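Local coordinates for protein-glutamate methylesterase/protein-glutamine glutaminase (Thermotoga maritima, PDB 3SFT), which probably removes methyl groups from glutamate methyl esters of chemoreceptors and deamidates specific receptor glutamines, the chain here being its C-terminal catalytic domain, at residues K64-G69 with I79-F84; I9-S14 with P110-T115; E70-G75 with V95-D100. One frame throughout, in Å; residues are numbered along the deposited sequence.

Interaction 1 of 3, residues K64-G69 with I79-F84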
loop_
_atom_site.group_PDB
_atom_site.type_symbol
_atom_site.label_atom_id
_atom_site.label_comp_id
_atom_site.label_asym_id
_atom_site.label_seq_id
_atom_site.Cartn_x
_atom_site.Cartn_y
_atom_site.Cartn_z
ATOM N N LYS A 64 -11.980 4.201 -2.203
ATOM C CA LYS A 64 -12.253 4.551 -3.586
ATOM C C LYS A 64 -11.011 4.337 -4.424
ATOM O O LYS A 64 -9.927 4.093 -3.899
ATOM C CB LYS A 64 -12.679 6.023 -3.688
ATOM C CG LYS A 64 -11.583 7.024 -3.294
ATOM C CD LYS A 64 -12.085 8.468 -3.291
ATOM C CE LYS A 64 -12.430 8.950 -4.683
ATOM N NZ LYS A 64 -11.232 8.966 -5.561
ATOM N N GLU A 65 -11.183 4.453 -5.732
ATOM C CA GLU A 65 -10.095 4.304 -6.675
ATOM C C GLU A 65 -9.341 5.640 -6.699
ATOM O O GLU A 65 -9.959 6.703 -6.615
ATOM C CB GLU A 65 -10.680 3.990 -8.052
ATOM C CG GLU A 65 -9.750 3.240 -8.985
ATOM C CD GLU A 65 -10.493 2.514 -10.102
ATOM O OE1 GLU A 65 -10.168 1.335 -10.356
ATOM O OE2 GLU A 65 -11.398 3.120 -10.721
ATOM N N ALA A 66 -8.010 5.588 -6.746
ATOM C CA ALA A 66 -7.212 6.811 -6.792
ATOM C C ALA A 66 -7.414 7.471 -8.148
ATOM O O ALA A 66 -7.474 6.785 -9.166
ATOM C CB ALA A 66 -5.736 6.500 -6.581
ATOM N N GLU A 67 -7.534 8.798 -8.153
ATOM C CA GLU A 67 -7.727 9.551 -9.392
ATOM C C GLU A 67 -6.566 10.497 -9.667
ATOM O O GLU A 67 -5.944 11.028 -8.741
ATOM C CB GLU A 67 -9.032 10.347 -9.347
ATOM C CG GLU A 67 -10.274 9.491 -9.227
ATOM C CD GLU A 67 -11.544 10.314 -9.216
ATOM O OE1 GLU A 67 -11.904 10.862 -10.282
ATOM O OE2 GLU A 67 -12.181 10.413 -8.141
ATOM N N ASP A 68 -6.289 10.708 -10.950
ATOM C CA ASP A 68 -5.210 11.579 -11.384
ATOM C C ASP A 68 -5.430 13.016 -10.892
ATOM O O ASP A 68 -6.514 13.580 -11.057
ATOM C CB ASP A 68 -5.107 11.532 -12.909
ATOM C CG ASP A 68 -3.935 12.327 -13.441
ATOM O OD1 ASP A 68 -2.785 12.044 -13.054
ATOM O OD2 ASP A 68 -4.170 13.236 -14.260
ATOM N N GLY A 69 -4.411 13.574 -10.240
ATOM C CA GLY A 69 -4.500 14.927 -9.719
ATOM C C GLY A 69 -5.250 15.057 -8.402
ATOM O O GLY A 69 -5.345 16.152 -7.849
ATOM N N ILE A 79 -7.362 2.837 -3.954
ATOM C CA ILE A 79 -6.967 1.648 -4.701
ATOM C C ILE A 79 -6.384 2.116 -6.036
ATOM O O ILE A 79 -7.025 2.883 -6.760
ATOM C CB ILE A 79 -8.184 0.725 -4.998
ATOM C CG1 ILE A 79 -8.935 0.365 -3.709
ATOM C CG2 ILE A 79 -7.737 -0.514 -5.737
ATOM C CD1 ILE A 79 -8.070 -0.210 -2.594
ATOM N N ALA A 80 -5.170 1.674 -6.358
ATOM C CA ALA A 80 -4.540 2.071 -7.616
ATOM C C ALA A 80 -5.306 1.503 -8.819
ATOM O O ALA A 80 -5.620 0.318 -8.853
ATOM C CB ALA A 80 -3.084 1.612 -7.644
ATOM N N PRO A 81 -5.666 2.358 -9.792
ATOM C CA PRO A 81 -6.396 1.913 -10.982
ATOM C C PRO A 81 -5.462 1.187 -11.954
ATOM O O PRO A 81 -4.239 1.358 -11.891
ATOM C CB PRO A 81 -6.909 3.226 -11.570
ATOM C CG PRO A 81 -5.807 4.174 -11.253
ATOM C CD PRO A 81 -5.484 3.823 -9.812
ATOM N N GLY A 82 -6.037 0.392 -12.855
ATOM C CA GLY A 82 -5.237 -0.352 -13.815
ATOM C C GLY A 82 -4.627 0.470 -14.939
ATOM O O GLY A 82 -4.966 1.638 -15.121
ATOM N N ASP A 83 -3.688 -0.144 -15.657
ATOM C CA ASP A 83 -2.993 0.466 -16.794
ATOM C C ASP A 83 -1.954 1.546 -16.482
ATOM O O ASP A 83 -1.187 1.935 -17.365
ATOM C CB ASP A 83 -4.005 1.015 -17.811
ATOM C CG ASP A 83 -4.888 -0.069 -18.407
ATOM O OD1 ASP A 83 -4.336 -1.098 -18.862
ATOM O OD2 ASP A 83 -6.127 0.115 -18.425
ATOM N N PHE A 84 -1.923 2.027 -15.242
ATOM C CA PHE A 84 -0.975 3.077 -14.856
ATOM C C PHE A 84 -0.262 2.781 -13.540
ATOM O O PHE A 84 -0.769 2.041 -12.697
ATOM C CB PHE A 84 -1.694 4.421 -14.653
ATOM C CG PHE A 84 -2.439 4.929 -15.858
ATOM C CD1 PHE A 84 -1.798 5.709 -16.813
ATOM C CD2 PHE A 84 -3.806 4.697 -15.993
ATOM C CE1 PHE A 84 -2.511 6.258 -17.886
ATOM C CE2 PHE A 84 -4.526 5.238 -17.060
ATOM C CZ PHE A 84 -3.880 6.020 -18.007
#
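Glu-65 and Ile-79 form a parallel beta bridge, in which Ile-79 takes both bonds: its N donates to Lys-64 O over 2.9 Å, and its O accepts the N-H of Ala-66, also over 2.9 Å. The first donor lies in the plane of its carbonyl and the second stands 36° above its own. Glu-65 CA adds a C-H···O contact to Ile-79 O at 3.4 Å.

The side chains of Glu-65 and Ile-79 rise from the same face of the sheet, the one covered by helix 48-58. With CG anti to the backbone N (chi1 -155°), Glu-65 carries its extended chain obliquely past the CB side of Pro-81, where CG rests 3.8 Å from Pro-81 CB. Its carboxylate goes on to bond Thr-48 through OE1. Farther along, Pro-81 CD and CG pack against Ala-66 O, with CD at 3.6 Å, and Ala-66 CB touches CD more loosely.

Lys-64 turns the other way and folds back over its own segment: NZ donates to Glu-65 O at 2.8 Å and pairs with Glu-67 OE2 on the anti lone pair, while Glu-70 supplies a second carboxylate. The arrangement is that of neighbouring strand ends at the edge of a parallel, doubly wound alpha/beta sheet, strand 62-65 being its outermost member on this side.

Interaction 2 of 3, residues I9-S14 with P110-T115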
loop_
_atom_site.group_PDB
_atom_site.type_symbol
_atom_site.label_atom_id
_atom_site.label_comp_id
_atom_site.label_asym_id
_atom_site.label_seq_id
_atom_site.Cartn_x
_atom_site.Cartn_y
_atom_site.Cartn_z
ATOM N N ILE A 9 1.969 8.155 6.095
ATOM C CA ILE A 9 1.251 7.538 4.988
ATOM C C ILE A 9 1.481 6.030 5.029
ATOM O O ILE A 9 2.537 5.557 5.453
ATOM C CB ILE A 9 1.702 8.092 3.611
ATOM C CG1 ILE A 9 0.705 7.664 2.527
ATOM C CG2 ILE A 9 3.120 7.621 3.272
ATOM C CD1 ILE A 9 1.042 8.181 1.149
ATOM N N VAL A 10 0.460 5.281 4.643
ATOM C CA VAL A 10 0.552 3.835 4.609
ATOM C C VAL A 10 0.376 3.390 3.161
ATOM O O VAL A 10 -0.602 3.738 2.509
ATOM C CB VAL A 10 -0.528 3.176 5.495
ATOM C CG1 VAL A 10 -0.384 1.655 5.453
ATOM C CG2 VAL A 10 -0.415 3.682 6.928
ATOM N N VAL A 11 1.371 2.686 2.643
ATOM C CA VAL A 11 1.321 2.183 1.283
ATOM C C VAL A 11 1.344 0.664 1.394
ATOM O O VAL A 11 2.270 0.087 1.967
ATOM C CB VAL A 11 2.519 2.682 0.450
ATOM C CG1 VAL A 11 2.459 2.105 -0.958
ATOM C CG2 VAL A 11 2.528 4.208 0.398
ATOM N N ILE A 12 0.291 0.037 0.881
ATOM C CA ILE A 12 0.133 -1.409 0.922
ATOM C C ILE A 12 0.267 -2.018 -0.460
ATOM O O ILE A 12 -0.323 -1.522 -1.424
ATOM C CB ILE A 12 -1.264 -1.802 1.458
ATOM C CG1 ILE A 12 -1.541 -1.102 2.794
ATOM C CG2 ILE A 12 -1.365 -3.317 1.592
ATOM C CD1 ILE A 12 -2.837 -1.533 3.475
ATOM N N GLY A 13 1.037 -3.099 -0.539
ATOM C CA GLY A 13 1.239 -3.804 -1.791
ATOM C C GLY A 13 0.734 -5.224 -1.625
ATOM O O GLY A 13 1.051 -5.887 -0.638
ATOM N N SER A 14 -0.043 -5.698 -2.591
ATOM C CA SER A 14 -0.609 -7.037 -2.520
ATOM C C SER A 14 -0.879 -7.636 -3.894
ATOM O O SER A 14 -1.017 -6.918 -4.886
ATOM C CB SER A 14 -1.914 -6.996 -1.725
ATOM O OG SER A 14 -2.785 -5.997 -2.238
ATOM N N PRO A 110 -0.197 -1.233 -12.266
ATOM C CA PRO A 110 0.727 -0.630 -11.298
ATOM C C PRO A 110 1.567 -1.615 -10.484
ATOM O O PRO A 110 1.140 -2.733 -10.201
ATOM C CB PRO A 110 -0.213 0.154 -10.383
ATOM C CG PRO A 110 -1.445 -0.711 -10.372
ATOM C CD PRO A 110 -1.596 -1.036 -11.843
ATOM N N ALA A 111 2.775 -1.182 -10.142
ATOM C CA ALA A 111 3.703 -1.960 -9.320
ATOM C C ALA A 111 3.820 -1.167 -8.028
ATOM O O ALA A 111 3.987 0.052 -8.072
ATOM C CB ALA A 111 5.065 -2.042 -9.987
ATOM N N VAL A 112 3.727 -1.836 -6.883
ATOM C CA VAL A 112 3.834 -1.120 -5.615
ATOM C C VAL A 112 5.215 -0.462 -5.443
ATOM O O VAL A 112 5.333 0.538 -4.742
ATOM C CB VAL A 112 3.456 -2.007 -4.391
ATOM C CG1 VAL A 112 4.601 -2.925 -3.999
ATOM C CG2 VAL A 112 3.031 -1.125 -3.213
ATOM N N ASP A 113 6.240 -0.985 -6.122
ATOM C CA ASP A 113 7.590 -0.402 -6.049
ATOM C C ASP A 113 7.588 1.065 -6.497
ATOM O O ASP A 113 8.250 1.907 -5.893
ATOM C CB ASP A 113 8.590 -1.185 -6.914
ATOM C CG ASP A 113 9.124 -2.434 -6.226
ATOM O OD1 ASP A 113 8.951 -2.579 -4.995
ATOM O OD2 ASP A 113 9.730 -3.273 -6.923
ATOM N N PHE A 114 6.837 1.362 -7.555
ATOM C CA PHE A 114 6.748 2.729 -8.069
ATOM C C PHE A 114 6.099 3.667 -7.048
ATOM O O PHE A 114 6.611 4.764 -6.790
ATOM C CB PHE A 114 5.957 2.759 -9.383
ATOM C CG PHE A 114 5.973 4.102 -10.073
ATOM C CD1 PHE A 114 6.863 4.350 -11.116
ATOM C CD2 PHE A 114 5.100 5.116 -9.684
ATOM C CE1 PHE A 114 6.881 5.588 -11.760
ATOM C CE2 PHE A 114 5.110 6.353 -10.322
ATOM C CZ PHE A 114 6.003 6.590 -11.361
ATOM N N THR A 115 4.969 3.248 -6.480
ATOM C CA THR A 115 4.263 4.065 -5.490
ATOM C C THR A 115 5.107 4.307 -4.232
ATOM O O THR A 115 5.134 5.421 -3.695
ATOM C CB THR A 115 2.907 3.432 -5.104
ATOM O OG1 THR A 115 2.085 3.330 -6.274
ATOM C CG2 THR A 115 2.178 4.283 -4.069
#
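Val-11 meets the first turn of helix 112-123 through one methyl group. Placed anti to the backbone N (chi1 178°), CG1 reaches Thr-115 CG2 at 3.8 Å and Val-112 CG2 at 4.0 Å, touching two residues that lie one helical turn apart. The Val-11 and Val-112 side chains run past each other in opposite senses, whereas Thr-115 comes in at a slant. Thr-115 offers its methyl to the strand and keeps OG1 for Leu-86 O, so its polar end is satisfied on the neighbouring hairpin.

At Ile-12 the side chain points away from the helix, and the backbone makes the contact: its carbonyl O lies 3.8 Å from Val-112 CG2. Gly-13 follows with the closest approach, its CA 3.5 Å from the same methyl. With no side chain on Gly-13, Val-112 sits directly against the strand backbone. Ser-14 ends the strand, just before Ser-15, a predicted active-site residue; its side chain points away from the helix and OG bonds Gln-41.

No hydrogen bond crosses between strand and helix; all the touching residues are buried, and the side-chain contacts are between methyl groups. Polar fixing comes from the helix start instead, where the N-H groups of Val-112 and Asp-113 each donate to the carboxylate of Asp-138, a predicted active-site residue. Van der Waals packing thus sets the strand that leads to Ser-15 against the N-terminal turn of helix 112-123, which probably helps position Asp-138.

Interaction 3 of 3, residues E70-G75 with V95-D100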
loop_
_atom_site.group_PDB
_atom_site.type_symbol
_atom_site.label_atom_id
_atom_site.label_comp_id
_atom_site.label_asym_id
_atom_site.label_seq_id
_atom_site.Cartn_x
_atom_site.Cartn_y
_atom_site.Cartn_z
ATOM N N GLU A 70 -5.791 13.951 -7.899
ATOM C CA GLU A 70 -6.533 13.961 -6.639
ATOM C C GLU A 70 -5.612 14.158 -5.435
ATOM O O GLU A 70 -4.490 13.647 -5.409
ATOM C CB GLU A 70 -7.325 12.656 -6.484
ATOM C CG GLU A 70 -8.121 12.531 -5.179
ATOM C CD GLU A 70 -8.896 11.217 -5.065
ATOM O OE1 GLU A 70 -8.590 10.258 -5.803
ATOM O OE2 GLU A 70 -9.816 11.141 -4.227
ATOM N N GLU A 71 -6.089 14.915 -4.448
ATOM C CA GLU A 71 -5.327 15.168 -3.231
ATOM C C GLU A 71 -5.414 13.965 -2.292
ATOM O O GLU A 71 -6.505 13.461 -2.018
ATOM C CB GLU A 71 -5.853 16.417 -2.514
ATOM C CG GLU A 71 -4.946 16.884 -1.374
ATOM C CD GLU A 71 -5.519 18.037 -0.564
ATOM O OE1 GLU A 71 -6.342 18.817 -1.098
ATOM O OE2 GLU A 71 -5.134 18.159 0.617
ATOM N N VAL A 72 -4.261 13.508 -1.809
ATOM C CA VAL A 72 -4.179 12.367 -0.900
ATOM C C VAL A 72 -4.552 12.830 0.512
ATOM O O VAL A 72 -3.791 13.547 1.154
ATOM C CB VAL A 72 -2.754 11.788 -0.902
ATOM C CG1 VAL A 72 -2.695 10.521 -0.085
ATOM C CG2 VAL A 72 -2.303 11.520 -2.334
ATOM N N LYS A 73 -5.709 12.392 1.003
ATOM C CA LYS A 73 -6.189 12.812 2.320
ATOM C C LYS A 73 -6.425 11.684 3.318
ATOM O O LYS A 73 -6.685 10.549 2.932
ATOM C CB LYS A 73 -7.501 13.592 2.164
ATOM C CG LYS A 73 -7.445 14.750 1.170
ATOM C CD LYS A 73 -8.743 15.552 1.173
ATOM C CE LYS A 73 -9.940 14.706 0.739
ATOM N NZ LYS A 73 -11.243 15.429 0.901
ATOM N N PRO A 74 -6.308 11.987 4.625
ATOM C CA PRO A 74 -6.529 10.990 5.679
ATOM C C PRO A 74 -8.021 10.641 5.721
ATOM O O PRO A 74 -8.865 11.433 5.297
ATOM C CB PRO A 74 -6.073 11.720 6.948
ATOM C CG PRO A 74 -6.313 13.168 6.627
ATOM C CD PRO A 74 -5.829 13.260 5.200
ATOM N N GLY A 75 -8.337 9.449 6.214
ATOM C CA GLY A 75 -9.721 9.011 6.267
ATOM C C GLY A 75 -10.140 8.299 4.989
ATOM O O GLY A 75 -11.278 7.863 4.865
ATOM N N VAL A 95 -0.147 16.738 -0.964
ATOM C CA VAL A 95 0.258 15.596 -1.780
ATOM C C VAL A 95 -0.853 15.188 -2.745
ATOM O O VAL A 95 -2.019 15.084 -2.361
ATOM C CB VAL A 95 0.680 14.392 -0.908
ATOM C CG1 VAL A 95 1.118 13.226 -1.792
ATOM C CG2 VAL A 95 1.828 14.798 0.010
ATOM N N PHE A 96 -0.473 14.965 -4.000
ATOM C CA PHE A 96 -1.420 14.597 -5.047
ATOM C C PHE A 96 -0.981 13.352 -5.812
ATOM O O PHE A 96 0.211 13.066 -5.925
ATOM C CB PHE A 96 -1.571 15.759 -6.046
ATOM C CG PHE A 96 -2.061 17.039 -5.423
ATOM C CD1 PHE A 96 -3.422 17.329 -5.370
ATOM C CD2 PHE A 96 -1.162 17.952 -4.878
ATOM C CE1 PHE A 96 -3.885 18.511 -4.780
ATOM C CE2 PHE A 96 -1.617 19.138 -4.284
ATOM C CZ PHE A 96 -2.986 19.414 -4.237
ATOM N N PHE A 97 -1.956 12.621 -6.344
ATOM C CA PHE A 97 -1.684 11.426 -7.134
ATOM C C PHE A 97 -1.449 11.819 -8.586
ATOM O O PHE A 97 -1.893 12.872 -9.040
ATOM C CB PHE A 97 -2.898 10.487 -7.149
ATOM C CG PHE A 97 -3.168 9.796 -5.848
ATOM C CD1 PHE A 97 -2.236 8.920 -5.303
ATOM C CD2 PHE A 97 -4.378 9.983 -5.192
ATOM C CE1 PHE A 97 -2.505 8.236 -4.122
ATOM C CE2 PHE A 97 -4.658 9.306 -4.012
ATOM C CZ PHE A 97 -3.715 8.426 -3.476
ATOM N N PHE A 98 -0.752 10.960 -9.312
ATOM C CA PHE A 98 -0.549 11.162 -10.736
ATOM C C PHE A 98 -0.420 9.793 -11.378
ATOM O O PHE A 98 0.131 8.866 -10.779
ATOM C CB PHE A 98 0.623 12.105 -11.073
ATOM C CG PHE A 98 1.994 11.537 -10.814
ATOM C CD1 PHE A 98 2.607 10.705 -11.744
ATOM C CD2 PHE A 98 2.708 11.912 -9.679
ATOM C CE1 PHE A 98 3.915 10.258 -11.552
ATOM C CE2 PHE A 98 4.016 11.473 -9.478
ATOM C CZ PHE A 98 4.619 10.645 -10.418
ATOM N N LEU A 99 -1.055 9.640 -12.534
ATOM C CA LEU A 99 -1.028 8.381 -13.255
ATOM C C LEU A 99 0.110 8.381 -14.260
ATOM O O LEU A 99 0.122 9.148 -15.222
ATOM C CB LEU A 99 -2.381 8.123 -13.924
ATOM C CG LEU A 99 -3.549 7.993 -12.940
ATOM C CD1 LEU A 99 -4.848 7.742 -13.684
ATOM C CD2 LEU A 99 -3.276 6.865 -11.953
ATOM N N ASP A 100 1.090 7.532 -13.990
ATOM C CA ASP A 100 2.275 7.414 -14.817
ATOM C C ASP A 100 2.165 6.192 -15.727
ATOM O O ASP A 100 1.715 5.128 -15.297
ATOM C CB ASP A 100 3.496 7.311 -13.896
ATOM C CG ASP A 100 4.797 7.227 -14.649
ATOM O OD1 ASP A 100 5.385 8.286 -14.956
ATOM O OD2 ASP A 100 5.238 6.094 -14.912
#
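Two backbone hydrogen bonds join Glu-70 and Val-72 to the strand around Phe-96. Phe-97 N donates to Glu-70 O over 2.9 Å, lying in the plane of that carbonyl, and Val-72 N donates to Val-95 O over 2.8 Å, tilted 27° from the plane. They flank Glu-71 and Phe-96, whose CA atoms approach to 4.3 Å in a single bridge. Each acceptor also draws a C-H···O contact: Phe-96 CA lies 3.2 Å from Glu-70 O, and Glu-71 CA sits near Val-95 O.

The polar ends of the glutamates lead elsewhere. Glu-70 turns its carboxylate to Lys-64 NZ and to the N-H of Glu-67, while Glu-71 has a long, weak ion pair with Lys-94. What these side chains give the strand is aliphatic: Glu-71 CB packs at 3.7 Å from Phe-96 CE1, its carboxylate plane 54° from that ring, and Glu-70 CB brushes Phe-97 CD2.

Val-72 carries the buried side. Standing anti to the carbonyl carbon, its CG2 comes down over the middle of the Phe-97 ring, 3.5 Å from the centroid and only 10° off the normal, a CH-pi contact. The same methyl touches Val-95 CG1 at 3.9 Å, so it touches both strand residues. Tyr-78 of strand 76-79 meets the Phe-97 ring edge-to-face, linking the cluster to the main sheet; Pro-36, from a loop, packs on Val-72.

The chemistry is divided: the backbone bonds fix the alignment of the 70-75 loop beside strand 94-100, Val-72 CG2 packs over the Phe-97 face, and Glu-70 holds the loop to Lys-64 and to the Glu-67 N-H, with Glu-71 adding at most a weak ion pair.

Strand 9-14 of interaction 2 opens the order along the chain; the two pieces of interactions 1 and 3 then alternate (64-69, 70-75, 79-84, 95-100) before 110-115 completes interaction 2. Interactions 1 and 3 have centres about 9 Å apart; residues 64-69 run directly into 70-75, and a probable Gly-69 N to Phe-97 O hydrogen bond joins the two contacts. Interaction 2, near the middle of the domain, is about 12 Å from interaction 1 and about 13 Å from interaction 3; Pro-110 packs on the 79-84 loop and Phe-114 on Asp-100. Together they tie the parallel sheet's edge and the 85-91/94-100 hairpin to the central strand ending near the predicted active site.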